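Local coordinates for protein 2-aminomuconic 6-semialdehyde dehydrogenase (Pseudomonas sp., PDB 7BZV) that probably oxidises 2-aminomuconic 6-semialdehyde with NAD+ in the meta-cleavage pathway of 2-aminophenol breakdown, working as a tetramer, at residues E75-R78 and R79-D82; S96-A99 and T100-P104. All blocks are in the same frame, centred on the assembly; numbering follows the deposited sequence.

Contact 1: E75-R78 and R79-D82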
ATOM      1  N   GLU B  75       4.435  29.945   9.722  1.00 41.12           N
ATOM      2  CA  GLU B  75       5.134  30.930  10.539  1.00 44.71           C
ATOM      3  C   GLU B  75       6.626  30.944  10.224  1.00 46.27           C
ATOM      4  O   GLU B  75       7.234  32.015  10.158  1.00 43.85           O
ATOM      5  CB  GLU B  75       4.876  30.658  12.018  1.00 51.88           C
ATOM      6  CG  GLU B  75       5.670  31.531  12.973  1.00 59.81           C
ATOM      7  CD  GLU B  75       5.318  33.015  12.903  1.00 50.71           C
ATOM      8  OE1 GLU B  75       4.537  33.432  12.021  1.00 44.26           O
ATOM      9  OE2 GLU B  75       5.844  33.773  13.737  1.00 44.48           O
ATOM     10  N   MET B  76       7.234  29.773   9.997  1.00 34.69           N
ATOM     11  CA  MET B  76       8.618  29.749   9.524  1.00 37.12           C
ATOM     12  C   MET B  76       8.773  30.536   8.231  1.00 44.44           C
ATOM     13  O   MET B  76       9.758  31.260   8.046  1.00 37.96           O
ATOM     14  CB  MET B  76       9.091  28.312   9.301  1.00 36.24           C
ATOM     15  CG  MET B  76       9.228  27.512  10.598  1.00 34.52           C
ATOM     16  SD  MET B  76       9.681  25.794  10.252  1.00 31.46           S
ATOM     17  CE  MET B  76      11.358  25.966   9.621  1.00 31.51           C
ATOM     18  N   GLU B  77       7.846  30.357   7.294  1.00 39.43           N
ATOM     19  CA  GLU B  77       7.952  31.084   6.036  1.00 36.85           C
ATOM     20  C   GLU B  77       7.841  32.590   6.266  1.00 37.64           C
ATOM     21  O   GLU B  77       8.599  33.370   5.688  1.00 46.04           O
ATOM     22  CB  GLU B  77       6.875  30.607   5.083  1.00 48.05           C
ATOM     23  CG  GLU B  77       7.087  30.969   3.630  1.00 52.14           C
ATOM     24  CD  GLU B  77       6.314  30.013   2.750  1.00 61.73           C
ATOM     25  OE1 GLU B  77       5.070  30.070   2.833  1.00 45.70           O
ATOM     26  OE2 GLU B  77       6.936  29.187   2.033  1.00 61.09           O
ATOM     27  N   ARG B  78       6.905  33.011   7.115  1.00 41.46           N
ATOM     28  CA  ARG B  78       6.772  34.428   7.425  1.00 42.45           C
ATOM     29  C   ARG B  78       8.055  34.990   8.011  1.00 46.84           C
ATOM     30  O   ARG B  78       8.373  36.159   7.792  1.00 46.63           O
ATOM     31  CB  ARG B  78       5.624  34.650   8.403  1.00 42.02           C
ATOM     32  CG  ARG B  78       5.270  36.121   8.619  1.00 46.26           C
ATOM     33  CD  ARG B  78       4.306  36.306   9.772  1.00 48.02           C
ATOM     34  NE  ARG B  78       4.893  36.107  11.108  1.00 45.79           N
ATOM     35  CZ  ARG B  78       5.679  36.988  11.729  1.00 55.66           C
ATOM     36  NH1 ARG B  78       6.004  38.132  11.138  1.00 64.55           N
ATOM     37  NH2 ARG B  78       6.147  36.713  12.941  1.00 49.67           N
ATOM     38  N   ARG B  79       8.800  34.177   8.766  1.00 41.57           N
ATOM     39  CA  ARG B  79      10.027  34.624   9.408  1.00 37.53           C
ATOM     40  C   ARG B  79      11.267  34.099   8.711  1.00 35.00           C
ATOM     41  O   ARG B  79      12.321  33.941   9.336  1.00 40.25           O
ATOM     42  CB  ARG B  79      10.021  34.219  10.875  1.00 45.57           C
ATOM     43  CG  ARG B  79       8.870  34.805  11.660  1.00 43.77           C
ATOM     44  CD  ARG B  79       9.127  34.661  13.122  1.00 43.91           C
ATOM     45  NE  ARG B  79      10.412  35.239  13.486  1.00 48.88           N
ATOM     46  CZ  ARG B  79      11.039  34.999  14.626  1.00 43.97           C
ATOM     47  NH1 ARG B  79      10.503  34.187  15.520  1.00 49.14           N
ATOM     48  NH2 ARG B  79      12.204  35.574  14.867  1.00 44.21           N
ATOM     49  N   GLN B  80      11.179  33.869   7.407  1.00 36.52           N
ATOM     50  CA  GLN B  80      12.247  33.134   6.747  1.00 40.96           C
ATOM     51  C   GLN B  80      13.540  33.931   6.637  1.00 45.06           C
ATOM     52  O   GLN B  80      14.618  33.328   6.575  1.00 36.62           O
ATOM     53  CB  GLN B  80      11.803  32.670   5.361  1.00 31.15           C
ATOM     54  CG  GLN B  80      11.873  33.666   4.222  1.00 51.55           C
ATOM     55  CD  GLN B  80      11.302  33.058   2.935  1.00 78.81           C
ATOM     56  OE1 GLN B  80      11.257  31.833   2.782  1.00 79.97           O
ATOM     57  NE2 GLN B  80      10.869  33.905   2.012  1.00 89.07           N
ATOM     58  N   GLN B  81      13.478  35.265   6.595  1.00 47.06           N
ATOM     59  CA  GLN B  81      14.725  36.031   6.608  1.00 37.27           C
ATOM     60  C   GLN B  81      15.434  35.883   7.956  1.00 39.32           C
ATOM     61  O   GLN B  81      16.670  35.788   8.022  1.00 43.61           O
ATOM     62  CB  GLN B  81      14.436  37.499   6.279  1.00 42.33           C
ATOM     63  CG  GLN B  81      15.690  38.349   6.050  1.00 47.21           C
ATOM     64  CD  GLN B  81      16.399  37.968   4.762  1.00 46.61           C
ATOM     65  OE1 GLN B  81      15.796  37.952   3.693  1.00 57.02           O
ATOM     66  NE2 GLN B  81      17.677  37.642   4.865  1.00 54.22           N
ATOM     67  N   ASP B  82      14.663  35.839   9.041  1.00 35.04           N
ATOM     68  CA  ASP B  82      15.236  35.585  10.358  1.00 39.31           C
ATOM     69  C   ASP B  82      15.979  34.256  10.386  1.00 43.87           C
ATOM     70  O   ASP B  82      17.119  34.174  10.871  1.00 33.24           O
ATOM     71  CB  ASP B  82      14.132  35.593  11.419  1.00 45.34           C
ATOM     72  CG  ASP B  82      13.483  36.957  11.596  1.00 55.85           C
ATOM     73  OD1 ASP B  82      13.988  37.938  11.024  1.00 62.46           O
ATOM     74  OD2 ASP B  82      12.472  37.039  12.328  1.00 53.87           O
TER
HETATM   75  O   HOH W   1      10.944  36.905   6.709  1.00 43.05           O

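Contact 2: S96-A99 and T100-P104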
ATOM      1  N   SER B  96      23.551  31.493  -1.511  1.00 32.42           N
ATOM      2  CA  SER B  96      23.124  30.582  -2.567  1.00 37.95           C
ATOM      3  C   SER B  96      22.763  29.202  -2.023  1.00 32.36           C
ATOM      4  O   SER B  96      21.977  28.479  -2.635  1.00 40.84           O
ATOM      5  CB  SER B  96      24.237  30.427  -3.595  1.00 39.98           C
ATOM      6  OG  SER B  96      25.416  29.971  -2.951  1.00 37.95           O
ATOM      7  N   MET B  97      23.356  28.809  -0.909  1.00 36.50           N
ATOM      8  CA  MET B  97      23.034  27.538  -0.270  1.00 40.85           C
ATOM      9  C   MET B  97      21.855  27.675   0.682  1.00 41.42           C
ATOM     10  O   MET B  97      20.883  26.915   0.597  1.00 37.03           O
ATOM     11  CB  MET B  97      24.269  27.030   0.473  1.00 49.73           C
ATOM     12  CG  MET B  97      24.076  25.719   1.270  1.00 58.48           C
ATOM     13  SD  MET B  97      24.344  24.452   0.046  1.00 55.72           S
ATOM     14  CE  MET B  97      23.954  22.837   0.818  1.00 51.91           C
ATOM     15  N   ALA B  98      21.955  28.628   1.611  1.00 29.97           N
ATOM     16  CA  ALA B  98      20.980  28.725   2.690  1.00 33.13           C
ATOM     17  C   ALA B  98      19.597  29.096   2.162  1.00 32.57           C
ATOM     18  O   ALA B  98      18.582  28.567   2.630  1.00 31.07           O
ATOM     19  CB  ALA B  98      21.485  29.719   3.733  1.00 28.63           C
ATOM     20  N   ALA B  99      19.532  29.942   1.143  1.00 30.80           N
ATOM     21  CA  ALA B  99      18.242  30.399   0.628  1.00 29.90           C
ATOM     22  C   ALA B  99      17.626  29.450  -0.380  1.00 31.71           C
ATOM     23  O   ALA B  99      16.462  29.632  -0.759  1.00 35.34           O
ATOM     24  CB  ALA B  99      18.385  31.777  -0.014  1.00 34.19           C
ATOM     25  N   THR B 100      18.370  28.469  -0.865  1.00 31.97           N
ATOM     26  CA  THR B 100      17.780  27.521  -1.783  1.00 31.72           C
ATOM     27  C   THR B 100      17.641  26.135  -1.188  1.00 38.82           C
ATOM     28  O   THR B 100      16.757  25.386  -1.608  1.00 35.13           O
ATOM     29  CB  THR B 100      18.590  27.414  -3.074  1.00 38.09           C
ATOM     30  OG1 THR B 100      19.838  26.778  -2.797  1.00 43.30           O
ATOM     31  CG2 THR B 100      18.791  28.794  -3.670  1.00 40.35           C
ATOM     32  N   ILE B 101      18.479  25.781  -0.215  1.00 31.53           N
ATOM     33  CA  ILE B 101      18.452  24.445   0.365  1.00 33.59           C
ATOM     34  C   ILE B 101      17.992  24.508   1.813  1.00 32.54           C
ATOM     35  O   ILE B 101      16.917  23.988   2.161  1.00 30.81           O
ATOM     36  CB  ILE B 101      19.831  23.776   0.230  1.00 39.78           C
ATOM     37  CG1 ILE B 101      20.095  23.516  -1.261  1.00 46.06           C
ATOM     38  CG2 ILE B 101      19.906  22.507   1.080  1.00 55.22           C
ATOM     39  CD1 ILE B 101      21.372  22.851  -1.552  1.00 47.64           C
ATOM     40  N   ASP B 102      18.799  25.123   2.679  1.00 28.25           N
ATOM     41  CA  ASP B 102      18.561  24.957   4.113  1.00 31.89           C
ATOM     42  C   ASP B 102      17.180  25.450   4.526  1.00 33.00           C
ATOM     43  O   ASP B 102      16.424  24.730   5.197  1.00 31.30           O
ATOM     44  CB  ASP B 102      19.651  25.653   4.908  1.00 29.57           C
ATOM     45  CG  ASP B 102      21.008  25.092   4.572  1.00 38.28           C
ATOM     46  OD1 ASP B 102      21.570  25.486   3.530  1.00 33.15           O
ATOM     47  OD2 ASP B 102      21.471  24.200   5.305  1.00 30.16           O
ATOM     48  N   ILE B 103      16.844  26.683   4.190  1.00 26.23           N
ATOM     49  CA  ILE B 103      15.630  27.251   4.762  1.00 27.65           C
ATOM     50  C   ILE B 103      14.433  26.657   4.020  1.00 32.66           C
ATOM     51  O   ILE B 103      13.464  26.248   4.675  1.00 32.46           O
ATOM     52  CB  ILE B 103      15.641  28.783   4.714  1.00 34.09           C
ATOM     53  CG1 ILE B 103      16.340  29.386   5.941  1.00 39.00           C
ATOM     54  CG2 ILE B 103      14.226  29.318   4.706  1.00 42.32           C
ATOM     55  CD1 ILE B 103      17.667  28.778   6.317  1.00 39.06           C
ATOM     56  N   PRO B 104      14.431  26.597   2.677  1.00 32.83           N
ATOM     57  CA  PRO B 104      13.252  26.026   1.997  1.00 31.20           C
ATOM     58  C   PRO B 104      12.999  24.557   2.319  1.00 34.63           C
ATOM     59  O   PRO B 104      11.850  24.197   2.574  1.00 31.51           O
ATOM     60  CB  PRO B 104      13.565  26.224   0.505  1.00 30.59           C
ATOM     61  CG  PRO B 104      14.485  27.492   0.503  1.00 33.57           C
ATOM     62  CD  PRO B 104      15.349  27.247   1.722  1.00 29.23           C
TER

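Contact 1: E75-R78 and R79-D82
Helix 62-78 closes at Arg79, whose N donates to Glu75 O over 3.0 Å and more weakly to Met76 O, while Gln80 N donates to Glu77 O. Arg79 is the first residue to leave helical angles and is also the N-cap position of helix 80-91. Water 1 bridges this break, donating to Arg78 O and accepting from Gln81 N. Glu75 and Arg78 form a side-on salt bridge one helical turn apart: NE of Arg78 meets OE1 of Glu75 at 2.8 Å, and NH2 of Arg78 meets OE2 of Glu75 at 3.1 Å. Each carboxylate oxygen is taken on its syn side. Both side chains start anti to their own backbone N (chi1 174° in Glu75, -171° in Arg78) and then bend, which brings the charged ends together. The arrangement is a helix-to-helix junction: one salt bridge lies within the last turn of helix 62-78, and the other runs from the junction residue Arg79 into helix 80-91. In the second, NE and NH2 of Arg79 both donate side-on to Asp82 OD2, with Arg79 NH2 to Asp82 OD2 at 2.9 Å. Arg79 CG lies over one face of the Arg78 guanidinium, and Arg79 CD touches Glu75 OE2 at 3.5 Å. Replacing Glu75 by alanine removes the carboxylate, and the Arg78 guanidinium is then likely to be left without its mate and able to turn. Glu191 gives Arg79 NH1 a second salt bridge, and Glu77 pairs with Arg111.

Contact 2: S96-A99 and T100-P104
Met97 O is gripped by two backbone donors, Ile101 N at 2.8 Å and Thr100 N at 3.3 Å. Asp102 N adds a weak third bond. One residue on, Ala98 O accepts from Ile103 N at 3.0 Å, a span of five residues. Thr100 OG1 donates to Ser96 O at 2.7 Å. With chi1 at 69°, the hydroxyl sits between its own backbone N and carbonyl carbon and is turned back to the preceding turn. The Met97 side chain crosses that of Ile101 at a slant, its bent chain bringing Met97 CE to 3.5 Å from Ile101 CD1, and Leu281 touches both side chains. Asp102 OD1 lies 3.4 Å from Met97 CG, while its OD2 forms a salt bridge with Lys93. At the end of the segment the Pro104 ring packs on the preceding turn, Pro104 CG lying 3.2 Å from Ala99 O. Proline has no N-H to give, so Pro104 N makes no bond to the turn before. Ala98 and Ile103 meet helix 80-91, at Leu84 and Phe83 respectively. The Ile103 N to Ala98 O bond, five residues along, marks a pi-type turn in a kinked stretch near the start of helix 95-119.

Overall arrangement
Contact 1 and contact 2 come in series along the chain, and their centres are about 13 Å apart. Contact 1 joins the end of helix 62-78 to the start of helix 80-91, and contact 2 lies near the start of helix 95-119, which follows. Helices 80-91 and 95-119 pack together, and the contacts touch directly where Gln80 CB meets Ile103 CG2 at 4.2 Å. Met76 of contact 1 also rests on helix 95-119, at Ile107 and Phe110. Contact 1 is a surface site and contact 2 is partly buried: their centres are about 21 Å and about 14 Å from the chain centre. The Glu77 and Pro104 side chains each lie about 10 Å from a bound PEG. No other subunit of the tetramer touches either contact.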